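Cobalamin-binding protein (Desulfitobacterium hafniense, PDB 4JGI) binds methylcobalamin in a Rossmann-like domain and is probably the corrinoid-carrying subunit of an O-demethylase, passing on a methyl group. Local coordinates at residues Val22-Lys25 with Val26-Lys29; Gly45-Lys48 with Val49-Phe53; Gly168-Asp172 with Leu173-Ile177; Asp201-Lys204 with Ile205-Trp209. One frame throughout, in Å; residues are numbered along the deposited sequence.

Contact 1 of 4, residues Val22-Lys25 with Val26-Lys29; sequences VVDK and VMAK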
ATOM      1  N   VAL A  22      22.362  -7.901  -4.874  1.00 22.45           N
ATOM      2  CA  VAL A  22      22.527  -6.487  -5.068  1.00 19.53           C
ATOM      3  C   VAL A  22      22.444  -5.719  -3.780  1.00 22.58           C
ATOM      4  O   VAL A  22      23.186  -4.743  -3.562  1.00 23.25           O
ATOM      5  CB  VAL A  22      21.619  -5.904  -6.199  1.00 23.35           C
ATOM      6  CG1 VAL A  22      20.112  -5.915  -5.914  1.00 24.10           C
ATOM      7  CG2 VAL A  22      22.014  -4.489  -6.555  1.00 28.87           C
ATOM      8  N   VAL A  23      21.596  -6.164  -2.854  1.00 19.54           N
ATOM      9  CA  VAL A  23      21.517  -5.503  -1.556  1.00 19.89           C
ATOM     10  C   VAL A  23      22.878  -5.603  -0.857  1.00 23.84           C
ATOM     11  O   VAL A  23      23.344  -4.633  -0.330  1.00 24.25           O
ATOM     12  CB  VAL A  23      20.400  -6.080  -0.669  1.00 19.81           C
ATOM     13  CG1 VAL A  23      20.553  -5.609   0.758  1.00 23.52           C
ATOM     14  CG2 VAL A  23      19.060  -5.670  -1.247  1.00 20.14           C
ATOM     15  N   ASP A  24      23.504  -6.759  -0.954  1.00 23.83           N
ATOM     16  CA  ASP A  24      24.845  -6.912  -0.379  1.00 28.58           C
ATOM     17  C   ASP A  24      25.892  -5.986  -0.996  1.00 29.60           C
ATOM     18  O   ASP A  24      26.688  -5.429  -0.264  1.00 34.54           O
ATOM     19  CB  ASP A  24      25.330  -8.329  -0.509  1.00 29.69           C
ATOM     20  CG  ASP A  24      24.531  -9.307   0.327  1.00 38.31           C
ATOM     21  OD1 ASP A  24      23.730  -8.908   1.225  1.00 35.72           O
ATOM     22  OD2 ASP A  24      24.696 -10.515   0.047  1.00 40.25           O
ATOM     23  N   LYS A  25      25.892  -5.860  -2.306  1.00 27.46           N
ATOM     24  CA  LYS A  25      26.802  -4.941  -2.997  1.00 33.19           C
ATOM     25  C   LYS A  25      26.612  -3.475  -2.568  1.00 29.54           C
ATOM     26  O   LYS A  25      27.592  -2.721  -2.324  1.00 33.91           O
ATOM     27  CB  LYS A  25      26.634  -5.083  -4.499  1.00 34.91           C
ATOM     28  CG  LYS A  25      27.342  -6.326  -5.043  1.00 43.26           C
ATOM     29  CD  LYS A  25      27.055  -6.528  -6.527  1.00 53.05           C
ATOM     30  CE  LYS A  25      27.341  -7.952  -7.001  1.00 58.56           C
ATOM     31  NZ  LYS A  25      26.388  -8.348  -8.069  1.00 67.71           N
ATOM     32  N   VAL A  26      25.355  -3.065  -2.462  1.00 31.95           N
ATOM     33  CA  VAL A  26      25.037  -1.728  -2.009  1.00 31.20           C
ATOM     34  C   VAL A  26      25.437  -1.525  -0.559  1.00 32.58           C
ATOM     35  O   VAL A  26      26.001  -0.475  -0.196  1.00 36.27           O
ATOM     36  CB  VAL A  26      23.552  -1.425  -2.236  1.00 33.90           C
ATOM     37  CG1 VAL A  26      23.133  -0.151  -1.516  1.00 38.70           C
ATOM     38  CG2 VAL A  26      23.308  -1.354  -3.722  1.00 34.21           C
ATOM     39  N   MET A  27      25.140  -2.488   0.303  1.00 31.22           N
ATOM     40  CA  MET A  27      25.480  -2.286   1.714  1.00 40.33           C
ATOM     41  C   MET A  27      27.016  -2.135   1.853  1.00 43.69           C
ATOM     42  O   MET A  27      27.465  -1.294   2.635  1.00 38.93           O
ATOM     43  CB  MET A  27      24.923  -3.395   2.620  1.00 34.08           C
ATOM     44  CG  MET A  27      23.414  -3.371   2.864  1.00 42.42           C
ATOM     45  SD  MET A  27      23.021  -4.837   3.866  1.00 71.15           S
ATOM     46  CE  MET A  27      23.964  -6.283   3.363  1.00 63.23           C
ATOM     47  N   ALA A  28      27.800  -2.857   1.036  1.00 40.29           N
ATOM     48  CA  ALA A  28      29.271  -2.764   1.074  1.00 38.29           C
ATOM     49  C   ALA A  28      29.818  -1.431   0.679  1.00 42.90           C
ATOM     50  O   ALA A  28      30.841  -1.024   1.199  1.00 40.62           O
ATOM     51  CB  ALA A  28      29.899  -3.781   0.153  1.00 38.17           C
ATOM     52  N   LYS A  29      29.217  -0.773  -0.297  1.00 37.90           N
ATOM     53  CA  LYS A  29      29.804   0.519  -0.657  1.00 46.79           C
ATOM     54  C   LYS A  29      29.307   1.653   0.259  1.00 54.54           C
ATOM     55  O   LYS A  29      29.785   2.799   0.172  1.00 56.74           O
ATOM     56  CB  LYS A  29      29.719   0.837  -2.146  1.00 53.71           C
ATOM     57  CG  LYS A  29      28.379   0.703  -2.793  1.00 53.90           C
ATOM     58  CD  LYS A  29      28.499   0.944  -4.290  1.00 66.38           C
ATOM     59  CE  LYS A  29      29.392  -0.072  -5.004  1.00 63.86           C
ATOM     60  NZ  LYS A  29      29.796   0.509  -6.309  1.00 61.48           N
TER
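Met27 reaches back one helical turn and lays its thioether between Val23 and Asp24. Among the apolar contacts, its SD stands 4.0 Å from Val23 CG1, the two side chains meeting at a slant. That methyl of Val23 is anti to the backbone N (chi1 167°), which carries it forward to the sulfur. One turn of the same kind brings Val22 and Val26 together, but only loosely, with 4.4 Å between Val22 CG2 and Val26 CG2. Val26 CG2 sits closer to the backbone, 3.4 Å from Val22 O.

The contact with Asp24 is of another sort. Met27 is bent at its last torsion (chi3 -39°), and this turns the methyl CE to within 3.4 Å of Asp24 OD1, the two side chains running side by side in the same direction. An alanine at Met27 would take away both SD and CE, and is likely to leave Val23 CG1 without its sulfur neighbour and Asp24 OD1 without the methyl beside it.

Four i to i+4 backbone hydrogen bonds run beneath these side chains. The first two are the straighter: Val26 N to Val22 O is 3.0 Å, and Met27 N to Val23 O is 2.9 Å. Toward the end they lengthen, reaching 3.2 Å from Lys29 N to Lys25 O.

The turn belongs to helix 16-29 of the N-terminal helical domain. Val22 and Val26 meet Leu38 of helix 32-54, Val22 and Val23 meet Phe42 there, and Val23 and Val26 meet Leu77 of helix 60-77, while Met27 rests on Lys76.

Contact 2 of 4, residues Gly45-Lys48 with Val49-Phe53; sequences GMTK and VGERF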
ATOM      1  N   GLY A  45       9.812  -2.353  -9.217  1.00 20.74           N
ATOM      2  CA  GLY A  45       9.538  -3.761  -9.402  1.00 19.99           C
ATOM      3  C   GLY A  45       8.283  -4.323  -8.763  1.00 19.71           C
ATOM      4  O   GLY A  45       7.643  -5.250  -9.274  1.00 20.76           O
ATOM      5  N   MET A  46       7.936  -3.761  -7.588  1.00 20.06           N
ATOM      6  CA  MET A  46       6.643  -4.068  -6.979  1.00 23.97           C
ATOM      7  C   MET A  46       5.448  -3.772  -7.891  1.00 20.94           C
ATOM      8  O   MET A  46       4.505  -4.504  -7.947  1.00 22.45           O
ATOM      9  CB  MET A  46       6.501  -3.285  -5.645  1.00 25.75           C
ATOM     10  CG  MET A  46       5.150  -3.510  -5.024  1.00 25.82           C
ATOM     11  SD  MET A  46       5.108  -5.191  -4.491  1.00 34.01           S
ATOM     12  CE  MET A  46       5.780  -4.567  -2.950  1.00 25.18           C
ATOM     13  N   THR A  47       5.510  -2.639  -8.575  1.00 20.08           N
ATOM     14  CA  THR A  47       4.520  -2.319  -9.546  1.00 20.99           C
ATOM     15  C   THR A  47       4.390  -3.374 -10.631  1.00 23.42           C
ATOM     16  O   THR A  47       3.290  -3.760 -11.058  1.00 23.09           O
ATOM     17  CB  THR A  47       4.699  -0.921 -10.065  1.00 21.68           C
ATOM     18  OG1 THR A  47       4.507   0.017  -8.990  1.00 27.42           O
ATOM     19  CG2 THR A  47       3.747  -0.637 -11.175  1.00 30.51           C
ATOM     20  N   LYS A  48       5.525  -3.864 -11.056  1.00 21.26           N
ATOM     21  CA  LYS A  48       5.563  -4.946 -12.061  1.00 22.80           C
ATOM     22  C   LYS A  48       4.957  -6.283 -11.511  1.00 19.88           C
ATOM     23  O   LYS A  48       4.278  -7.002 -12.209  1.00 20.76           O
ATOM     24  CB  LYS A  48       7.013  -5.119 -12.556  1.00 23.89           C
ATOM     25  CG  LYS A  48       7.507  -3.966 -13.438  1.00 25.49           C
ATOM     26  CD  LYS A  48       9.034  -4.079 -13.700  1.00 33.54           C
ATOM     27  CE  LYS A  48       9.753  -2.782 -14.103  1.00 49.85           C
ATOM     28  NZ  LYS A  48       9.217  -2.162 -15.362  1.00 43.71           N
ATOM     29  N   VAL A  49       5.143  -6.597 -10.215  1.00 19.48           N
ATOM     30  CA  VAL A  49       4.428  -7.699  -9.556  1.00 19.03           C
ATOM     31  C   VAL A  49       2.936  -7.520  -9.699  1.00 20.70           C
ATOM     32  O   VAL A  49       2.242  -8.468 -10.104  1.00 20.84           O
ATOM     33  CB  VAL A  49       4.828  -7.838  -8.085  1.00 20.48           C
ATOM     34  CG1 VAL A  49       4.049  -8.945  -7.427  1.00 23.95           C
ATOM     35  CG2 VAL A  49       6.318  -8.198  -7.982  1.00 22.29           C
ATOM     36  N   GLY A  50       2.446  -6.321  -9.441  1.00 20.99           N
ATOM     37  CA  GLY A  50       1.042  -6.109  -9.638  1.00 22.08           C
ATOM     38  C   GLY A  50       0.552  -6.296 -11.053  1.00 23.74           C
ATOM     39  O   GLY A  50      -0.515  -6.872 -11.246  1.00 22.45           O
ATOM     40  N   GLU A  51       1.348  -5.840 -12.015  1.00 21.84           N
ATOM     41  CA  GLU A  51       0.976  -6.006 -13.422  1.00 22.87           C
ATOM     42  C   GLU A  51       0.877  -7.524 -13.780  1.00 23.19           C
ATOM     43  O   GLU A  51      -0.023  -7.983 -14.456  1.00 24.69           O
ATOM     44  CB  GLU A  51       2.038  -5.345 -14.311  1.00 25.33           C
ATOM     45  CG  GLU A  51       1.939  -3.826 -14.268  1.00 30.92           C
ATOM     46  CD  GLU A  51       3.126  -3.071 -14.869  1.00 41.78           C
ATOM     47  OE1 GLU A  51       4.054  -3.680 -15.465  1.00 48.51           O
ATOM     48  OE2 GLU A  51       3.122  -1.831 -14.754  1.00 41.85           O
ATOM     49  N   ARG A  52       1.813  -8.304 -13.252  1.00 20.82           N
ATOM     50  CA  ARG A  52       1.868  -9.751 -13.437  1.00 21.00           C
ATOM     51  C   ARG A  52       0.775 -10.556 -12.748  1.00 23.30           C
ATOM     52  O   ARG A  52       0.348 -11.622 -13.213  1.00 24.20           O
ATOM     53  CB  ARG A  52       3.283 -10.267 -13.140  1.00 21.30           C
ATOM     54  CG  ARG A  52       4.345  -9.653 -14.025  1.00 23.89           C
ATOM     55  CD  ARG A  52       5.730 -10.029 -13.663  1.00 25.59           C
ATOM     56  NE  ARG A  52       6.063 -11.405 -14.010  1.00 23.69           N
ATOM     57  CZ  ARG A  52       7.337 -11.861 -13.902  1.00 24.91           C
ATOM     58  NH1 ARG A  52       8.316 -11.045 -13.477  1.00 24.69           N
ATOM     59  NH2 ARG A  52       7.642 -13.105 -14.206  1.00 28.01           N
ATOM     60  N   PHE A  53       0.278 -10.035 -11.640  1.00 20.70           N
ATOM     61  CA  PHE A  53      -0.923 -10.544 -11.032  1.00 21.39           C
ATOM     62  C   PHE A  53      -2.161 -10.220 -11.912  1.00 23.09           C
ATOM     63  O   PHE A  53      -3.002 -11.101 -12.090  1.00 23.77           O
ATOM     64  CB  PHE A  53      -1.061  -9.938  -9.636  1.00 21.20           C
ATOM     65  CG  PHE A  53      -2.321 -10.337  -8.940  1.00 19.54           C
ATOM     66  CD1 PHE A  53      -2.388 -11.534  -8.287  1.00 21.04           C
ATOM     67  CD2 PHE A  53      -3.479  -9.557  -9.011  1.00 21.28           C
ATOM     68  CE1 PHE A  53      -3.560 -11.956  -7.669  1.00 21.96           C
ATOM     69  CE2 PHE A  53      -4.643  -9.937  -8.403  1.00 25.00           C
ATOM     70  CZ  PHE A  53      -4.696 -11.142  -7.747  1.00 22.65           C
TER
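Glu51, extended beyond CG, slants across Thr47 and runs beside Lys48, and one carboxylate oxygen comes near each. OE2 comes to 3.8 Å from Thr47 CG2, a methyl placed there because it is anti to the backbone N. The other oxygen, OE1, lies 4.0 Å from Lys48 CG, along a side chain that points the same way as its own. The charges themselves stay apart, with 5.4 Å from Lys48 NZ to Glu51 OE1, so any attraction is probably weak and the touching is done by the aliphatic part of the lysine.

Apolar contact is sparse: Met46 SD is 4.5 Å from Val49 CB. Separately, Val49 sets a methyl against a backbone carbonyl, with CG2 3.5 Å from Gly45 O. Arg52 passes its CG 3.2 Å from Lys48 O before bending at chi3 (73°) and leaving the turn. Its guanidinium is held by salt bridges to Glu57 and Asp13.

The backbone bonds are even, about 3.0 Å throughout, as from Glu51 N to Thr47 O and from Arg52 N to Lys48 O, with Phe53 N continuing the series to Val49 O.

This is regular alpha-helix, sorted into a polar strip of Thr47, Lys48 and Glu51 and an apolar side where Met46 meets Ala66 and Leu70 of helix 60-77. It forms part of helix 32-54 in the helical domain that accompanies the Rossmann-like domain in corrinoid proteins of this family; Gly50 lies about 8 Å, between nearest atoms, from the bound methylcobalamin.

Contact 3 of 4, residues Gly168-Asp172 with Leu173-Ile177; sequences GLRND and LKVII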
ATOM      1  N   GLY A 168     -14.895  18.591   7.806  1.00 20.42           N
ATOM      2  CA  GLY A 168     -13.871  19.470   7.195  1.00 23.49           C
ATOM      3  C   GLY A 168     -12.488  18.863   7.002  1.00 21.61           C
ATOM      4  O   GLY A 168     -11.487  19.548   6.899  1.00 21.75           O
ATOM      5  N   LEU A 169     -12.454  17.547   7.032  1.00 20.17           N
ATOM      6  CA  LEU A 169     -11.196  16.785   6.860  1.00 18.51           C
ATOM      7  C   LEU A 169     -10.934  16.238   5.439  1.00 19.04           C
ATOM      8  O   LEU A 169      -9.763  15.940   5.086  1.00 22.23           O
ATOM      9  CB  LEU A 169     -11.138  15.631   7.860  1.00 18.90           C
ATOM     10  CG  LEU A 169     -11.324  16.039   9.324  1.00 23.78           C
ATOM     11  CD1 LEU A 169     -11.594  14.765  10.122  1.00 23.69           C
ATOM     12  CD2 LEU A 169     -10.043  16.712   9.803  1.00 30.68           C
ATOM     13  N   ARG A 170     -11.990  16.092   4.655  1.00 20.20           N
ATOM     14  CA  ARG A 170     -11.935  15.355   3.377  1.00 18.43           C
ATOM     15  C   ARG A 170     -10.994  15.968   2.367  1.00 19.06           C
ATOM     16  O   ARG A 170     -10.295  15.314   1.615  1.00 21.14           O
ATOM     17  CB  ARG A 170     -13.315  15.277   2.748  1.00 23.12           C
ATOM     18  CG  ARG A 170     -13.350  14.713   1.295  1.00 23.37           C
ATOM     19  CD  ARG A 170     -13.127  13.284   1.440  1.00 24.09           C
ATOM     20  NE  ARG A 170     -13.196  12.717   0.038  1.00 25.47           N
ATOM     21  CZ  ARG A 170     -12.143  12.538  -0.746  1.00 19.44           C
ATOM     22  NH1 ARG A 170     -10.988  12.955  -0.365  1.00 18.73           N
ATOM     23  NH2 ARG A 170     -12.236  11.811  -1.833  1.00 21.97           N
ATOM     24  N   ASN A 171     -10.975  17.269   2.282  1.00 22.37           N
ATOM     25  CA  ASN A 171     -10.250  17.907   1.181  1.00 24.54           C
ATOM     26  C   ASN A 171      -8.774  17.915   1.408  1.00 23.11           C
ATOM     27  O   ASN A 171      -8.047  18.238   0.514  1.00 28.51           O
ATOM     28  CB  ASN A 171     -10.728  19.330   1.048  1.00 30.22           C
ATOM     29  CG  ASN A 171     -12.137  19.422   0.549  1.00 34.23           C
ATOM     30  OD1 ASN A 171     -12.621  18.566  -0.187  1.00 38.15           O
ATOM     31  ND2 ASN A 171     -12.829  20.468   0.998  1.00 41.81           N
ATOM     32  N   ASP A 172      -8.308  17.615   2.613  1.00 20.69           N
ATOM     33  CA  ASP A 172      -6.901  17.561   2.870  1.00 22.85           C
ATOM     34  C   ASP A 172      -6.323  16.133   2.958  1.00 19.84           C
ATOM     35  O   ASP A 172      -5.193  15.945   3.456  1.00 23.16           O
ATOM     36  CB  ASP A 172      -6.580  18.376   4.112  1.00 27.83           C
ATOM     37  CG  ASP A 172      -6.736  19.903   3.865  1.00 36.03           C
ATOM     38  OD1 ASP A 172      -6.102  20.429   2.922  1.00 37.48           O
ATOM     39  OD2 ASP A 172      -7.508  20.566   4.604  1.00 37.31           O
ATOM     40  N   LEU A 173      -7.062  15.163   2.466  1.00 20.74           N
ATOM     41  CA  LEU A 173      -6.511  13.808   2.379  1.00 20.34           C
ATOM     42  C   LEU A 173      -7.021  13.138   1.121  1.00 20.08           C
ATOM     43  O   LEU A 173      -7.930  13.603   0.460  1.00 19.74           O
ATOM     44  CB  LEU A 173      -6.833  13.003   3.611  1.00 20.31           C
ATOM     45  CG  LEU A 173      -8.300  12.990   4.001  1.00 21.85           C
ATOM     46  CD1 LEU A 173      -9.032  11.928   3.186  1.00 21.56           C
ATOM     47  CD2 LEU A 173      -8.417  12.607   5.460  1.00 24.57           C
ATOM     48  N   LYS A 174      -6.446  11.979   0.800  1.00 17.27           N
ATOM     49  CA  LYS A 174      -6.885  11.203  -0.296  1.00 16.65           C
ATOM     50  C   LYS A 174      -7.503   9.921   0.286  1.00 16.87           C
ATOM     51  O   LYS A 174      -6.985   9.402   1.259  1.00 18.25           O
ATOM     52  CB  LYS A 174      -5.659  10.837  -1.118  1.00 18.56           C
ATOM     53  CG  LYS A 174      -5.024  12.036  -1.811  1.00 22.33           C
ATOM     54  CD  LYS A 174      -5.909  12.566  -2.893  1.00 28.32           C
ATOM     55  CE  LYS A 174      -5.236  13.768  -3.590  1.00 38.69           C
ATOM     56  NZ  LYS A 174      -6.098  14.099  -4.726  1.00 46.76           N
ATOM     57  N   VAL A 175      -8.532   9.421  -0.351  1.00 15.20           N
ATOM     58  CA  VAL A 175      -9.248   8.198   0.029  1.00 16.05           C
ATOM     59  C   VAL A 175      -9.064   7.159  -1.053  1.00 16.36           C
ATOM     60  O   VAL A 175      -9.392   7.385  -2.205  1.00 17.91           O
ATOM     61  CB  VAL A 175     -10.728   8.400   0.248  1.00 16.88           C
ATOM     62  CG1 VAL A 175     -11.405   7.111   0.647  1.00 18.19           C
ATOM     63  CG2 VAL A 175     -10.924   9.458   1.370  1.00 19.26           C
ATOM     64  N   ILE A 176      -8.515   5.993  -0.670  1.00 16.36           N
ATOM     65  CA  ILE A 176      -8.385   4.846  -1.584  1.00 15.70           C
ATOM     66  C   ILE A 176      -9.226   3.696  -1.012  1.00 15.17           C
ATOM     67  O   ILE A 176      -9.182   3.443   0.189  1.00 15.56           O
ATOM     68  CB  ILE A 176      -6.919   4.476  -1.857  1.00 16.60           C
ATOM     69  CG1 ILE A 176      -6.847   3.380  -2.928  1.00 18.28           C
ATOM     70  CG2 ILE A 176      -6.192   4.019  -0.603  1.00 16.90           C
ATOM     71  CD1 ILE A 176      -5.433   3.144  -3.409  1.00 19.90           C
ATOM     72  N   ILE A 177      -9.954   3.011  -1.894  1.00 17.05           N
ATOM     73  CA  ILE A 177     -10.748   1.868  -1.491  1.00 16.77           C
ATOM     74  C   ILE A 177     -10.213   0.616  -2.207  1.00 17.45           C
ATOM     75  O   ILE A 177      -9.662   0.660  -3.307  1.00 18.87           O
ATOM     76  CB  ILE A 177     -12.260   2.051  -1.733  1.00 16.25           C
ATOM     77  CG1 ILE A 177     -12.532   2.168  -3.261  1.00 19.09           C
ATOM     78  CG2 ILE A 177     -12.701   3.292  -0.933  1.00 18.56           C
ATOM     79  CD1 ILE A 177     -13.991   2.203  -3.585  1.00 22.27           C
TER
HETATM   80  O   HOH W   1      -8.540  15.491  -1.435  1.00 38.18           O
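Leu173, the last residue before the strand, sets its side chain against the preceding turn, where CG lies 3.5 Å from Leu169 O and CD1 reaches 3.9 Å from Arg170 O. To get there CG stands between the backbone N and the carbonyl carbon (chi1 52°). Its N gives a weak hydrogen bond of 3.3 Å to Arg170 O, closing the short 3-10 turn. Leu173 O, at the edge of the Arg170 guanidinium and in its plane, accepts a 2.7 Å hydrogen bond from a water that also bonds weakly to Asn171 O. At Lys174 the chain becomes strand, and this side chain points away from the turn. Val175 comes back to it: CG2 sits over the centre of one guanidinium face, 3.9 Å from Arg170 CZ, the two side chains crossing near a right angle. NH2 of Arg170 is fixed by a salt bridge to Asp193 and a hydrogen bond to Gly191 O.

Ile176, beyond the turn, touches the cobalamin. The stretch thus leads from the Schellman-capped end of helix 151-166, at Gly168, into strand 174-178, whose backbone pairs with Val144 and Leu146 in the parallel sheet; Leu173 also packs on Val136 of helix 129-139.

Contact 4 of 4, residues Asp201-Lys204 with Ile205-Trp209; sequences DGVK and ICQRW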
ATOM      1  N   ASP A 201      -0.928  -2.407  -7.071  1.00 18.32           N
ATOM      2  CA  ASP A 201      -1.469  -1.232  -7.738  1.00 21.22           C
ATOM      3  C   ASP A 201      -1.854  -0.155  -6.737  1.00 22.17           C
ATOM      4  O   ASP A 201      -1.605   1.036  -6.933  1.00 19.67           O
ATOM      5  CB  ASP A 201      -2.688  -1.626  -8.543  1.00 21.86           C
ATOM      6  CG  ASP A 201      -3.319  -0.466  -9.271  1.00 32.30           C
ATOM      7  OD1 ASP A 201      -2.636   0.073 -10.152  1.00 36.55           O
ATOM      8  OD2 ASP A 201      -4.538  -0.186  -9.012  1.00 34.68           O
ATOM      9  N   GLY A 202      -2.437  -0.564  -5.585  1.00 18.25           N
ATOM     10  CA  GLY A 202      -2.798   0.426  -4.577  1.00 20.45           C
ATOM     11  C   GLY A 202      -1.593   1.168  -4.041  1.00 18.06           C
ATOM     12  O   GLY A 202      -1.632   2.404  -3.796  1.00 18.80           O
ATOM     13  N   VAL A 203      -0.463   0.476  -3.810  1.00 17.27           N
ATOM     14  CA  VAL A 203       0.739   1.146  -3.345  1.00 17.62           C
ATOM     15  C   VAL A 203       1.236   2.147  -4.373  1.00 19.05           C
ATOM     16  O   VAL A 203       1.684   3.242  -4.010  1.00 18.86           O
ATOM     17  CB  VAL A 203       1.847   0.170  -2.964  1.00 20.04           C
ATOM     18  CG1 VAL A 203       3.125   0.881  -2.653  1.00 24.65           C
ATOM     19  CG2 VAL A 203       1.415  -0.668  -1.807  1.00 22.86           C
ATOM     20  N   LYS A 204       1.198   1.725  -5.633  1.00 17.41           N
ATOM     21  CA  LYS A 204       1.575   2.598  -6.788  1.00 19.56           C
ATOM     22  C   LYS A 204       0.777   3.904  -6.723  1.00 19.18           C
ATOM     23  O   LYS A 204       1.363   4.999  -6.846  1.00 19.94           O
ATOM     24  CB  LYS A 204       1.316   1.923  -8.122  1.00 20.90           C
ATOM     25  CG  LYS A 204       1.737   2.831  -9.307  1.00 23.00           C
ATOM     26  CD  LYS A 204       1.259   2.195 -10.626  1.00 29.47           C
ATOM     27  CE  LYS A 204       1.503   3.016 -11.886  1.00 48.87           C
ATOM     28  NZ  LYS A 204       1.471   2.283 -13.220  1.00 56.12           N
ATOM     29  N   ILE A 205      -0.519   3.773  -6.522  1.00 18.18           N
ATOM     30  CA  ILE A 205      -1.398   4.959  -6.387  1.00 17.52           C
ATOM     31  C   ILE A 205      -0.987   5.861  -5.249  1.00 19.37           C
ATOM     32  O   ILE A 205      -0.867   7.118  -5.382  1.00 20.78           O
ATOM     33  CB  ILE A 205      -2.864   4.557  -6.336  1.00 19.68           C
ATOM     34  CG1 ILE A 205      -3.364   3.931  -7.627  1.00 21.97           C
ATOM     35  CG2 ILE A 205      -3.740   5.726  -5.874  1.00 20.86           C
ATOM     36  CD1 ILE A 205      -4.610   3.109  -7.519  1.00 21.49           C
ATOM     37  N   CYS A 206      -0.728   5.273  -4.117  1.00 17.29           N
ATOM     38  CA  CYS A 206      -0.426   6.003  -2.930  1.00 16.84           C
ATOM     39  C   CYS A 206       0.944   6.715  -3.026  1.00 17.99           C
ATOM     40  O   CYS A 206       1.117   7.856  -2.585  1.00 20.56           O
ATOM     41  CB  CYS A 206      -0.423   5.049  -1.741  1.00 18.32           C
ATOM     42  SG  CYS A 206      -2.064   4.471  -1.203  1.00 20.45           S
ATOM     43  N   GLN A 207       1.882   6.024  -3.639  1.00 18.95           N
ATOM     44  CA  GLN A 207       3.203   6.638  -3.896  1.00 20.45           C
ATOM     45  C   GLN A 207       3.125   7.886  -4.806  1.00 22.58           C
ATOM     46  O   GLN A 207       3.796   8.878  -4.518  1.00 23.96           O
ATOM     47  CB  GLN A 207       4.169   5.635  -4.479  1.00 21.62           C
ATOM     48  CG  GLN A 207       4.646   4.586  -3.495  1.00 22.41           C
ATOM     49  CD  GLN A 207       5.684   5.036  -2.443  1.00 23.67           C
ATOM     50  OE1 GLN A 207       5.705   6.164  -1.942  1.00 28.64           O
ATOM     51  NE2 GLN A 207       6.556   4.105  -2.085  1.00 25.69           N
ATOM     52  N   ARG A 208       2.246   7.852  -5.799  1.00 20.03           N
ATOM     53  CA  ARG A 208       2.003   8.995  -6.651  1.00 22.18           C
ATOM     54  C   ARG A 208       1.434  10.166  -5.866  1.00 23.35           C
ATOM     55  O   ARG A 208       1.769  11.330  -6.130  1.00 25.37           O
ATOM     56  CB  ARG A 208       1.110   8.644  -7.861  1.00 21.22           C
ATOM     57  CG  ARG A 208       1.758   7.687  -8.852  1.00 26.27           C
ATOM     58  CD  ARG A 208       0.890   7.217  -9.953  1.00 28.52           C
ATOM     59  NE  ARG A 208       1.734   6.625 -11.008  1.00 26.55           N
ATOM     60  CZ  ARG A 208       1.414   6.575 -12.307  1.00 41.90           C
ATOM     61  NH1 ARG A 208       0.186   6.892 -12.670  1.00 34.39           N
ATOM     62  NH2 ARG A 208       2.293   6.130 -13.241  1.00 32.44           N
ATOM     63  N   TRP A 209       0.508   9.892  -4.918  1.00 21.38           N
ATOM     64  CA  TRP A 209      -0.042  10.998  -4.116  1.00 21.11           C
ATOM     65  C   TRP A 209       0.914  11.689  -3.146  1.00 25.22           C
ATOM     66  O   TRP A 209       0.744  12.862  -2.813  1.00 33.37           O
ATOM     67  CB  TRP A 209      -1.183  10.380  -3.338  1.00 19.47           C
ATOM     68  CG  TRP A 209      -2.423  10.117  -4.117  1.00 19.40           C
ATOM     69  CD1 TRP A 209      -2.865  10.749  -5.272  1.00 22.74           C
ATOM     70  CD2 TRP A 209      -3.461   9.218  -3.746  1.00 19.59           C
ATOM     71  NE1 TRP A 209      -4.090  10.276  -5.625  1.00 23.92           N
ATOM     72  CE2 TRP A 209      -4.476   9.319  -4.704  1.00 19.56           C
ATOM     73  CE3 TRP A 209      -3.617   8.279  -2.699  1.00 16.79           C
ATOM     74  CZ2 TRP A 209      -5.637   8.569  -4.662  1.00 19.28           C
ATOM     75  CZ3 TRP A 209      -4.777   7.548  -2.661  1.00 19.13           C
ATOM     76  CH2 TRP A 209      -5.796   7.710  -3.577  1.00 19.32           C
TER
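Lys204 lies alongside Arg208, its CE over one face of the guanidinium near the rim, 3.5 Å from NH2. The lysine is extended, with CG anti to the backbone N (chi1 -179°), which lays it beside Arg208, both pointing the same way. The charged ends approach to 3.9 Å between Lys204 NZ and Arg208 NH2, two like charges that would be expected to repel. A glycine at Lys204 would remove this cover and is likely to leave the Arg208 guanidinium freer to turn.

Every backbone carbonyl of residues 201-204 accepts an N-H from four residues on. The shortest bond is Gln207 N to Val203 O at 2.8 Å, and the longest is Arg208 N to Lys204 O at 3.2 Å. Ile205 N gives a straight bond of 3.0 Å to Asp201 O.

Asp201 N is taken up by Asn198 OD1. Asp201 OD2 accepts from the backbone N of Thr197, and Ile205 CD1 lies 3.6 Å from the same OD2. Gln207 NE2 has a weak bond to Ser116 O, and Gln207 CG lies 4.1 Å from Val203 CG1.

Helix 199-209 borders the cofactor pocket through Gly202, about 4 Å from the methylcobalamin between nearest atoms. Val203 and Cys206 pack on Phe109 of helix 104-115, and Ile205 and Trp209 lie against Ile176 of strand 174-178. Lys204 touches Thr47 of helix 32-54, where the helical domain meets this one.

In the fold
Contacts 1, 2 and 4 are short runs of helix, built on the same ladder of backbone bonds, whereas contact 3 is a turn leading into a strand and rests on a weak backbone bond, a water and a guanidinium. Contact 1 lies farthest out, about 26 Å from the chain centre, and its side chains meet chiefly through methyls and a thioether, with one carboxylate oxygen beside the latter; contact 4 is innermost, at about 7 Å. Contacts 1 and 2 belong to the helical domain, contact 3 to the Rossmann-like one. Contact 4 joins both: Lys204 CD is 3.8 Å from Thr47 CG2 of contact 2, and Trp209 CE3 is 3.6 Å from Lys174 CB of contact 3.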